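Local coordinates for tryptophan halogenase (Shewanella frigidimarina, PDB 2PYX), which probably acts as an FAD-dependent tryptophan halogenase, a flavoprotein of the monooxygenase type that would chlorinate or otherwise halogenate an indole substrate, at residues Leu47-Asp52 and His193-Val198; Thr8-Val13 and Leu224-Thr229; Ala18-Ala23 and Leu180-Cys185. One frame throughout, in Å; residues are numbered along the deposited sequence. Where two conformers were deposited one is given.

In the fold
From the N terminus, strand 9-13 leads through a turn with predicted FAD-binding residues, which run on into helix 16-31. The chain then returns to the sheet as strand 44-49. Much later come helix 174-187, strand 192-195 and strand 224-227. Contact 2 pairs the first strand with the last of these and closes the longest loop. Contacts 1 and 3 are both nested inside that loop, and they cross each other, since their segments alternate along the chain. Contacts 1 and 2 lie in one sheet, joined where strands 44-49 and 9-13 are neighbours. Contact 3 packs two helices together beside that sheet, and Trp20 in it touches Leu47 and His193 of contact 1.

Contact 1: residues Leu47-Asp52 and His193-Val198; sequences LIESPD and HIRDHV
In one of its two conformers, Arg195 lays one face of its guanidinium on the carboxylate of Glu49, the planes 15° apart. Glu49 OE1 is then 3.5 Å from Arg195 NE but well out of the guanidinium plane, a salt bridge of charge alone. At the edge, Ser50 O lies 2.8 Å from Arg195 NH1, at an angle too poor for a hydrogen bond. These arginine contacts are less certain than the rest. The segments are neighbouring parallel strands of the Rossmann-type sheet, with 192-195 outermost within the chain. The His193 ring has Leu47 O and Glu49 OE1 at its edge. Its NE2 donates to the anti lone pair of Glu49 OE1 at 2.7 Å, a bent bond (138°) with the carboxylate and ring planes nearly coplanar. That oxygen also faces this Arg195 conformer. Glu49 reaches out with CG anti to its backbone N (chi1 -174°). Trp20 meets the His193 ring edge-to-face. The His197 ring carries Pro51 over one face, with Pro51 CD 3.6 Å from the centroid in a CH-pi contact. At its edge, NE2 bonds weakly to Asp52 OD1.

Backbone bonds Ile194 N to Leu47 O and Glu49 N to Ile194 O, both 2.8 Å, form the ladder. On the face opposite Leu47, Glu49, His193 and Arg195, Ile48 lies against Ile194. Val198, predicted to bind FAD, brings its CG2 to 4.3 Å from Ile48 CG2.

Contact 2: residues Thr8-Val13 and Leu224-Thr229; sequences TEIIIV and LFIDCT
Ile11 and Leu224 begin the regular hydrogen bonding between two parallel strands of a Rossmann-type sheet, consistent with the family's place among Rossmann-type nucleotide-binding proteins. Strand 9-13 leads into the glycine-rich turn with the predicted FAD site.

In the backbone, Ile11 N gives to Leu224 O at 3.0 Å, Ile226 N to Ile11 O at 2.8 Å, and Val13 N to Ile226 O at 2.8 Å. Leu224 N to Glu9 O is weak. Cys228 N closes the row on Val13 O with a bent bond of 139°, where the strand gives way to a loop.

Apolar contacts cover both faces. On one, Ile10 CD1 rests 3.8 Å from Leu224 CB, and Ile12 CG1 lies beside Ile226 CG1. Ile12 CG2 also touches Cys228 SG, and helix 16-31 packs over this face. On the other, Ile11 lies alongside Phe225, its CB 3.7 Å from ring atom CD2, and Leu212 of strand 209-214 touches both residues.

Polar side chains meet at the end of the second strand. Asp227 OD1 takes two bonds from Thr229, one from OG1 and one from N, the latter forming an Asx turn. Asp227 OD2 accepts from Leu235 N and Leu236 N. Thr229 OG1 is also hydrogen-bonded to Leu234 N. A valine in place of Thr229 would probably leave Asp227 OD1 with one mate fewer and Leu234 N without its acceptor. The chi1 of Thr229 (64°) turns OG1 to Asp227 OD1. It also lays CG2 against Val13, 3.7 Å from Val13 CG1.

Contact 3: residues Ala18-Ala23 and Leu180-Cys185; sequences AGWITA and LLTEHC
Trp20 has the largest share of this contact, with one face of its indole laid against Thr182. It belongs to helix 16-31, the first helix of the Rossmann-type fold, which begins at the predicted FAD-binding turn. Helix 174-187 runs beside it, the segment axes 9.3 Å apart at 32°. Trp20 CG stands anti to its carbonyl carbon (chi1 -67°), and this swings the ring out across the second helix.

Thr182 CA lies over the six-membered ring, 3.8 Å from its centroid and 7° off the normal, a CH-pi contact. Thr182 OG1 sits above the same face, offset toward the rim, 3.0 Å from Trp20 NE1. The angle there is too poor for a hydrogen bond; that hydroxyl bonds to Ser178 O, one turn back in its own helix. Leu47 and Glu49 of strand 44-49 also touch the tryptophan.

Leu181 packs on the base of the Trp20 side chain. Its CB is 3.5 Å from Trp20 CB, and its CD1 reaches Ile21 CG1 at 3.8 Å. Ile73 of helix 65-73 also packs on Leu181.

Cys185, one turn on from Leu181, meets the CE3-CZ3 side of the six-membered ring. Its SG lies at the ring edge, 5.3 Å from the six-membered centroid, a sulfur-aromatic contact. Its CB packs 3.7 Å from Trp20 CZ3.

Contact 1: residues Leu47-Asp52 and His193-Val198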
loop_
_atom_site.group_PDB
_atom_site.type_symbol
_atom_site.label_atom_id
_atom_site.label_comp_id
_atom_site.label_asym_id
_atom_site.label_seq_id
_atom_site.Cartn_x
_atom_site.Cartn_y
_atom_site.Cartn_z
ATOM N N LEU A 47 -6.710 -19.966 -12.329
ATOM C CA LEU A 47 -6.186 -18.682 -12.693
ATOM C C LEU A 47 -5.797 -18.706 -14.159
ATOM O O LEU A 47 -4.962 -19.535 -14.551
ATOM C CB LEU A 47 -5.018 -18.258 -11.787
ATOM C CG LEU A 47 -4.539 -16.792 -11.936
ATOM C CD1 LEU A 47 -3.939 -16.295 -10.639
ATOM C CD2 LEU A 47 -3.505 -16.654 -13.026
ATOM N N ILE A 48 -6.395 -17.819 -14.953
ATOM C CA ILE A 48 -6.104 -17.696 -16.393
ATOM C C ILE A 48 -5.244 -16.453 -16.540
ATOM O O ILE A 48 -5.688 -15.332 -16.256
ATOM C CB ILE A 48 -7.377 -17.554 -17.247
ATOM C CG1 ILE A 48 -8.314 -18.742 -17.032
ATOM C CG2 ILE A 48 -6.968 -17.412 -18.739
ATOM C CD1 ILE A 48 -9.706 -18.567 -17.609
ATOM N N GLU A 49 -4.019 -16.665 -17.012
ATOM C CA GLU A 49 -3.009 -15.625 -17.174
ATOM C C GLU A 49 -2.707 -15.430 -18.667
ATOM O O GLU A 49 -2.499 -16.409 -19.378
ATOM C CB GLU A 49 -1.747 -16.052 -16.404
ATOM C CG GLU A 49 -0.699 -15.004 -16.370
ATOM C CD GLU A 49 0.464 -15.298 -15.471
ATOM O OE1 GLU A 49 0.564 -16.410 -14.933
ATOM O OE2 GLU A 49 1.297 -14.378 -15.311
ATOM N N SER A 50 -2.652 -14.175 -19.100
ATOM C CA SER A 50 -2.283 -13.846 -20.477
ATOM C C SER A 50 -0.875 -14.340 -20.767
ATOM O O SER A 50 0.014 -14.199 -19.925
ATOM C CB SER A 50 -2.310 -12.333 -20.689
ATOM O OG SER A 50 -1.936 -12.021 -22.016
ATOM N N PRO A 51 -0.650 -14.925 -21.956
ATOM C CA PRO A 51 0.724 -15.260 -22.320
ATOM C C PRO A 51 1.564 -14.036 -22.751
ATOM O O PRO A 51 2.760 -14.171 -22.977
ATOM C CB PRO A 51 0.539 -16.236 -23.485
ATOM C CG PRO A 51 -0.706 -15.792 -24.121
ATOM C CD PRO A 51 -1.604 -15.334 -23.003
ATOM N N ASP A 52 0.946 -12.859 -22.848
ATOM C CA ASP A 52 1.655 -11.632 -23.210
ATOM C C ASP A 52 2.624 -11.193 -22.118
ATOM O O ASP A 52 2.319 -11.307 -20.932
ATOM C CB ASP A 52 0.662 -10.500 -23.451
ATOM C CG ASP A 52 -0.341 -10.821 -24.538
ATOM O OD1 ASP A 52 -0.014 -11.625 -25.444
ATOM O OD2 ASP A 52 -1.464 -10.268 -24.477
ATOM N N HIS A 193 -3.486 -23.472 -13.178
ATOM C CA HIS A 193 -2.935 -22.340 -13.909
ATOM C C HIS A 193 -3.155 -22.585 -15.405
ATOM O O HIS A 193 -2.750 -23.627 -15.938
ATOM C CB HIS A 193 -1.451 -22.251 -13.584
ATOM C CG HIS A 193 -0.762 -21.023 -14.078
ATOM N ND1 HIS A 193 0.610 -20.887 -14.075
ATOM C CD2 HIS A 193 -1.256 -19.849 -14.540
ATOM C CE1 HIS A 193 0.930 -19.685 -14.515
ATOM N NE2 HIS A 193 -0.184 -19.041 -14.829
ATOM N N ILE A 194 -3.784 -21.634 -16.075
ATOM C CA ILE A 194 -3.962 -21.702 -17.544
ATOM C C ILE A 194 -3.305 -20.475 -18.109
ATOM O O ILE A 194 -3.587 -19.359 -17.664
ATOM C CB ILE A 194 -5.434 -21.723 -17.965
ATOM C CG1 ILE A 194 -6.127 -22.960 -17.427
ATOM C CG2 ILE A 194 -5.549 -21.647 -19.501
ATOM C CD1 ILE A 194 -7.625 -22.943 -17.642
ATOM N N ARG A 195 -2.390 -20.662 -19.072
ATOM C CA ARG A 195 -1.767 -19.547 -19.778
ATOM C C ARG A 195 -2.434 -19.389 -21.134
ATOM O O ARG A 195 -2.114 -20.150 -22.061
ATOM C CB ARG A 195 -0.279 -19.820 -20.006
ATOM C CG ARG A 195 0.598 -19.816 -18.766
ATOM C CD ARG A 195 0.556 -18.475 -18.065
ATOM N NE ARG A 195 1.894 -18.003 -17.698
ATOM C CZ ARG A 195 2.492 -16.924 -18.197
ATOM N NH1 ARG A 195 1.885 -16.152 -19.094
ATOM N NH2 ARG A 195 3.709 -16.604 -17.780
ATOM N N ASP A 196 -3.348 -18.433 -21.262
ATOM C CA ASP A 196 -4.156 -18.272 -22.487
ATOM C C ASP A 196 -4.919 -16.955 -22.517
ATOM O O ASP A 196 -4.985 -16.245 -21.506
ATOM C CB ASP A 196 -5.161 -19.431 -22.560
ATOM C CG ASP A 196 -5.668 -19.706 -23.985
ATOM O OD1 ASP A 196 -5.279 -18.974 -24.923
ATOM O OD2 ASP A 196 -6.440 -20.679 -24.124
ATOM N N HIS A 197 -5.504 -16.631 -23.670
ATOM C CA HIS A 197 -6.389 -15.472 -23.812
ATOM C C HIS A 197 -7.843 -15.850 -23.660
ATOM O O HIS A 197 -8.234 -16.988 -23.956
ATOM C CB HIS A 197 -6.212 -14.839 -25.190
ATOM C CG HIS A 197 -4.797 -14.508 -25.512
ATOM N ND1 HIS A 197 -3.933 -15.417 -26.082
ATOM C CD2 HIS A 197 -4.082 -13.373 -25.320
ATOM C CE1 HIS A 197 -2.752 -14.850 -26.250
ATOM N NE2 HIS A 197 -2.816 -13.612 -25.794
ATOM N N VAL A 198 -8.651 -14.890 -23.226
ATOM C CA VAL A 198 -10.100 -15.062 -23.145
ATOM C C VAL A 198 -10.693 -14.425 -24.389
ATOM O O VAL A 198 -10.528 -13.220 -24.631
ATOM C CB VAL A 198 -10.679 -14.423 -21.884
ATOM C CG1 VAL A 198 -12.188 -14.510 -21.857
ATOM C CG2 VAL A 198 -10.067 -15.109 -20.647
#

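Contact 2: residues Thr8-Val13 and Leu224-Thr229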
loop_
_atom_site.group_PDB
_atom_site.type_symbol
_atom_site.label_atom_id
_atom_site.label_comp_id
_atom_site.label_asym_id
_atom_site.label_seq_id
_atom_site.Cartn_x
_atom_site.Cartn_y
_atom_site.Cartn_z
ATOM N N THR A 8 -18.268 -22.718 -5.356
ATOM C CA THR A 8 -17.000 -23.444 -5.264
ATOM C C THR A 8 -16.112 -23.248 -6.478
ATOM O O THR A 8 -14.909 -23.488 -6.388
ATOM C CB THR A 8 -17.223 -24.955 -5.057
ATOM O OG1 THR A 8 -17.841 -25.514 -6.218
ATOM C CG2 THR A 8 -18.087 -25.251 -3.828
ATOM N N GLU A 9 -16.673 -22.841 -7.617
ATOM C CA GLU A 9 -15.889 -22.735 -8.840
ATOM C C GLU A 9 -15.464 -21.307 -9.045
ATOM O O GLU A 9 -16.276 -20.470 -9.449
ATOM C CB GLU A 9 -16.698 -23.210 -10.042
ATOM C CG GLU A 9 -17.267 -24.633 -9.875
ATOM C CD GLU A 9 -16.177 -25.657 -9.661
ATOM O OE1 GLU A 9 -15.283 -25.723 -10.526
ATOM O OE2 GLU A 9 -16.185 -26.350 -8.600
ATOM N N ILE A 10 -14.186 -21.034 -8.795
ATOM C CA ILE A 10 -13.678 -19.666 -8.741
ATOM C C ILE A 10 -12.650 -19.491 -9.836
ATOM O O ILE A 10 -11.672 -20.240 -9.882
ATOM C CB ILE A 10 -12.953 -19.391 -7.409
ATOM C CG1 ILE A 10 -13.774 -19.874 -6.215
ATOM C CG2 ILE A 10 -12.661 -17.892 -7.299
ATOM C CD1 ILE A 10 -15.113 -19.257 -6.104
ATOM N N ILE A 11 -12.880 -18.507 -10.715
ATOM C CA ILE A 11 -12.036 -18.203 -11.831
ATOM C C ILE A 11 -11.422 -16.824 -11.666
ATOM O O ILE A 11 -12.162 -15.810 -11.575
ATOM C CB ILE A 11 -12.800 -18.269 -13.183
ATOM C CG1 ILE A 11 -13.596 -19.577 -13.321
ATOM C CG2 ILE A 11 -11.849 -18.048 -14.327
ATOM C CD1 ILE A 11 -12.764 -20.775 -13.264
ATOM N N ILE A 12 -10.097 -16.769 -11.609
ATOM C CA ILE A 12 -9.321 -15.533 -11.517
ATOM C C ILE A 12 -8.759 -15.207 -12.880
ATOM O O ILE A 12 -8.057 -16.024 -13.479
ATOM C CB ILE A 12 -8.179 -15.682 -10.495
ATOM C CG1 ILE A 12 -8.734 -16.089 -9.118
ATOM C CG2 ILE A 12 -7.349 -14.429 -10.476
ATOM C CD1 ILE A 12 -7.665 -16.599 -8.192
ATOM N N VAL A 13 -9.068 -14.015 -13.377
ATOM C CA VAL A 13 -8.683 -13.626 -14.713
ATOM C C VAL A 13 -7.569 -12.608 -14.570
ATOM O O VAL A 13 -7.816 -11.439 -14.182
ATOM C CB VAL A 13 -9.873 -13.064 -15.512
ATOM C CG1 VAL A 13 -9.451 -12.785 -16.946
ATOM C CG2 VAL A 13 -11.023 -14.069 -15.507
ATOM N N LEU A 224 -17.893 -17.576 -9.714
ATOM C CA LEU A 224 -17.430 -16.306 -9.211
ATOM C C LEU A 224 -16.181 -16.001 -10.007
ATOM O O LEU A 224 -15.297 -16.861 -10.137
ATOM C CB LEU A 224 -17.095 -16.414 -7.733
ATOM C CG LEU A 224 -16.750 -15.094 -7.072
ATOM C CD1 LEU A 224 -17.903 -14.121 -7.003
ATOM C CD2 LEU A 224 -16.231 -15.392 -5.679
ATOM N N PHE A 225 -16.121 -14.800 -10.575
ATOM C CA PHE A 225 -15.037 -14.380 -11.436
ATOM C C PHE A 225 -14.289 -13.209 -10.806
ATOM O O PHE A 225 -14.932 -12.234 -10.393
ATOM C CB PHE A 225 -15.598 -13.997 -12.797
ATOM C CG PHE A 225 -16.122 -15.168 -13.536
ATOM C CD1 PHE A 225 -17.389 -15.660 -13.284
ATOM C CD2 PHE A 225 -15.288 -15.852 -14.439
ATOM C CE1 PHE A 225 -17.851 -16.826 -13.949
ATOM C CE2 PHE A 225 -15.780 -17.008 -15.088
ATOM C CZ PHE A 225 -17.017 -17.470 -14.847
ATOM N N ILE A 226 -12.960 -13.294 -10.745
ATOM C CA ILE A 226 -12.181 -12.249 -10.125
ATOM C C ILE A 226 -11.480 -11.525 -11.239
ATOM O O ILE A 226 -10.702 -12.140 -11.993
ATOM C CB ILE A 226 -11.141 -12.800 -9.144
ATOM C CG1 ILE A 226 -11.703 -13.858 -8.213
ATOM C CG2 ILE A 226 -10.490 -11.643 -8.395
ATOM C CD1 ILE A 226 -12.879 -13.463 -7.447
ATOM N N ASP A 227 -11.725 -10.223 -11.367
ATOM C CA ASP A 227 -11.087 -9.444 -12.401
ATOM C C ASP A 227 -9.743 -8.917 -11.883
ATOM O O ASP A 227 -9.709 -7.972 -11.095
ATOM C CB ASP A 227 -11.982 -8.281 -12.830
ATOM C CG ASP A 227 -11.449 -7.542 -14.039
ATOM O OD1 ASP A 227 -10.284 -7.734 -14.385
ATOM O OD2 ASP A 227 -12.192 -6.723 -14.614
ATOM N N CYS A 228 -8.654 -9.533 -12.348
ATOM C CA CYS A 228 -7.299 -9.108 -12.101
ATOM C C CYS A 228 -6.596 -8.681 -13.412
ATOM O O CYS A 228 -5.379 -8.823 -13.571
ATOM C CB CYS A 228 -6.563 -10.242 -11.380
ATOM S SG CYS A 228 -7.245 -10.556 -9.739
ATOM N N THR A 229 -7.376 -8.135 -14.342
ATOM C CA THR A 229 -6.853 -7.784 -15.670
ATOM C C THR A 229 -6.130 -6.418 -15.732
ATOM O O THR A 229 -5.711 -5.981 -16.824
ATOM C CB THR A 229 -7.978 -7.793 -16.723
ATOM O OG1 THR A 229 -8.968 -6.783 -16.440
ATOM C CG2 THR A 229 -8.588 -9.152 -16.805
#

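Contact 3: residues Ala18-Ala23 and Leu180-Cys185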
loop_
_atom_site.group_PDB
_atom_site.type_symbol
_atom_site.label_atom_id
_atom_site.label_comp_id
_atom_site.label_asym_id
_atom_site.label_seq_id
_atom_site.Cartn_x
_atom_site.Cartn_y
_atom_site.Cartn_z
ATOM N N ALA A 18 -1.984 -9.236 -7.983
ATOM C CA ALA A 18 -3.424 -9.225 -7.693
ATOM C C ALA A 18 -4.021 -10.625 -7.785
ATOM O O ALA A 18 -4.694 -11.121 -6.875
ATOM C CB ALA A 18 -4.139 -8.253 -8.620
ATOM N N GLY A 19 -3.711 -11.318 -8.875
ATOM C CA GLY A 19 -4.272 -12.624 -9.091
ATOM C C GLY A 19 -3.734 -13.676 -8.168
ATOM O O GLY A 19 -4.506 -14.465 -7.589
ATOM N N TRP A 20 -2.407 -13.673 -7.986
ATOM C CA TRP A 20 -1.806 -14.718 -7.154
ATOM C C TRP A 20 -2.000 -14.516 -5.657
ATOM O O TRP A 20 -2.159 -15.480 -4.916
ATOM C CB TRP A 20 -0.347 -14.950 -7.494
ATOM C CG TRP A 20 -0.197 -15.536 -8.858
ATOM C CD1 TRP A 20 0.246 -14.895 -9.994
ATOM C CD2 TRP A 20 -0.546 -16.851 -9.248
ATOM N NE1 TRP A 20 0.215 -15.758 -11.063
ATOM C CE2 TRP A 20 -0.267 -16.962 -10.633
ATOM C CE3 TRP A 20 -1.071 -17.960 -8.578
ATOM C CZ2 TRP A 20 -0.507 -18.135 -11.345
ATOM C CZ3 TRP A 20 -1.270 -19.117 -9.280
ATOM C CH2 TRP A 20 -0.995 -19.189 -10.663
ATOM N N ILE A 21 -2.042 -13.269 -5.198
ATOM C CA ILE A 21 -2.381 -13.090 -3.781
ATOM C C ILE A 21 -3.808 -13.577 -3.530
ATOM O O ILE A 21 -4.096 -14.214 -2.509
ATOM C CB ILE A 21 -2.190 -11.636 -3.328
ATOM C CG1 ILE A 21 -0.689 -11.339 -3.189
ATOM C CG2 ILE A 21 -2.927 -11.349 -1.998
ATOM C CD1 ILE A 21 -0.368 -9.854 -3.025
ATOM N N THR A 22 -4.706 -13.266 -4.465
ATOM C CA THR A 22 -6.086 -13.720 -4.338
ATOM C C THR A 22 -6.139 -15.248 -4.291
ATOM O O THR A 22 -6.806 -15.839 -3.465
ATOM C CB THR A 22 -6.978 -13.168 -5.474
ATOM O OG1 THR A 22 -6.926 -11.730 -5.451
ATOM C CG2 THR A 22 -8.414 -13.630 -5.321
ATOM N N ALA A 23 -5.491 -15.900 -5.254
ATOM C CA ALA A 23 -5.501 -17.360 -5.304
ATOM C C ALA A 23 -4.998 -17.966 -4.004
ATOM O O ALA A 23 -5.595 -18.884 -3.450
ATOM C CB ALA A 23 -4.648 -17.834 -6.465
ATOM N N LEU A 180 7.153 -16.189 -7.356
ATOM C CA LEU A 180 7.163 -17.012 -6.148
ATOM C C LEU A 180 5.759 -17.527 -5.812
ATOM O O LEU A 180 5.558 -18.682 -5.498
ATOM C CB LEU A 180 7.762 -16.231 -4.975
ATOM C CG LEU A 180 7.710 -16.808 -3.564
ATOM C CD1 LEU A 180 8.189 -18.232 -3.560
ATOM C CD2 LEU A 180 8.558 -16.021 -2.601
ATOM N N LEU A 181 4.779 -16.641 -5.899
ATOM C CA LEU A 181 3.403 -17.017 -5.582
ATOM C C LEU A 181 2.847 -18.043 -6.597
ATOM O O LEU A 181 2.109 -18.956 -6.236
ATOM C CB LEU A 181 2.489 -15.783 -5.571
ATOM C CG LEU A 181 2.735 -14.848 -4.382
ATOM C CD1 LEU A 181 2.010 -13.535 -4.649
ATOM C CD2 LEU A 181 2.299 -15.493 -3.053
ATOM N N THR A 182 3.200 -17.875 -7.873
ATOM C CA THR A 182 2.753 -18.822 -8.885
ATOM C C THR A 182 3.213 -20.227 -8.521
ATOM O O THR A 182 2.450 -21.180 -8.565
ATOM C CB THR A 182 3.371 -18.457 -10.238
ATOM O OG1 THR A 182 2.872 -17.178 -10.688
ATOM C CG2 THR A 182 3.061 -19.543 -11.286
ATOM N N GLU A 183 4.494 -20.304 -8.151
ATOM C CA GLU A 183 5.098 -21.583 -7.743
ATOM C C GLU A 183 4.416 -22.141 -6.500
ATOM O O GLU A 183 3.992 -23.282 -6.478
ATOM C CB GLU A 183 6.612 -21.411 -7.496
ATOM C CG GLU A 183 7.377 -21.028 -8.741
ATOM C CD GLU A 183 8.734 -20.345 -8.517
ATOM O OE1 GLU A 183 9.132 -20.039 -7.351
ATOM O OE2 GLU A 183 9.393 -20.075 -9.565
ATOM N N HIS A 184 4.273 -21.319 -5.471
ATOM C CA HIS A 184 3.657 -21.792 -4.258
ATOM C C HIS A 184 2.208 -22.204 -4.472
ATOM O O HIS A 184 1.766 -23.261 -4.016
ATOM C CB HIS A 184 3.747 -20.712 -3.223
ATOM C CG HIS A 184 3.167 -21.094 -1.908
ATOM N ND1 HIS A 184 3.874 -21.814 -0.962
ATOM C CD2 HIS A 184 1.948 -20.853 -1.374
ATOM C CE1 HIS A 184 3.107 -21.990 0.102
ATOM N NE2 HIS A 184 1.932 -21.424 -0.124
ATOM N N CYS A 185 1.441 -21.371 -5.161
ATOM C CA CYS A 185 0.014 -21.645 -5.280
ATOM C C CYS A 185 -0.312 -22.870 -6.116
ATOM O O CYS A 185 -1.242 -23.608 -5.832
ATOM C CB CYS A 185 -0.730 -20.469 -5.887
ATOM S SG CYS A 185 -0.834 -19.039 -4.743
#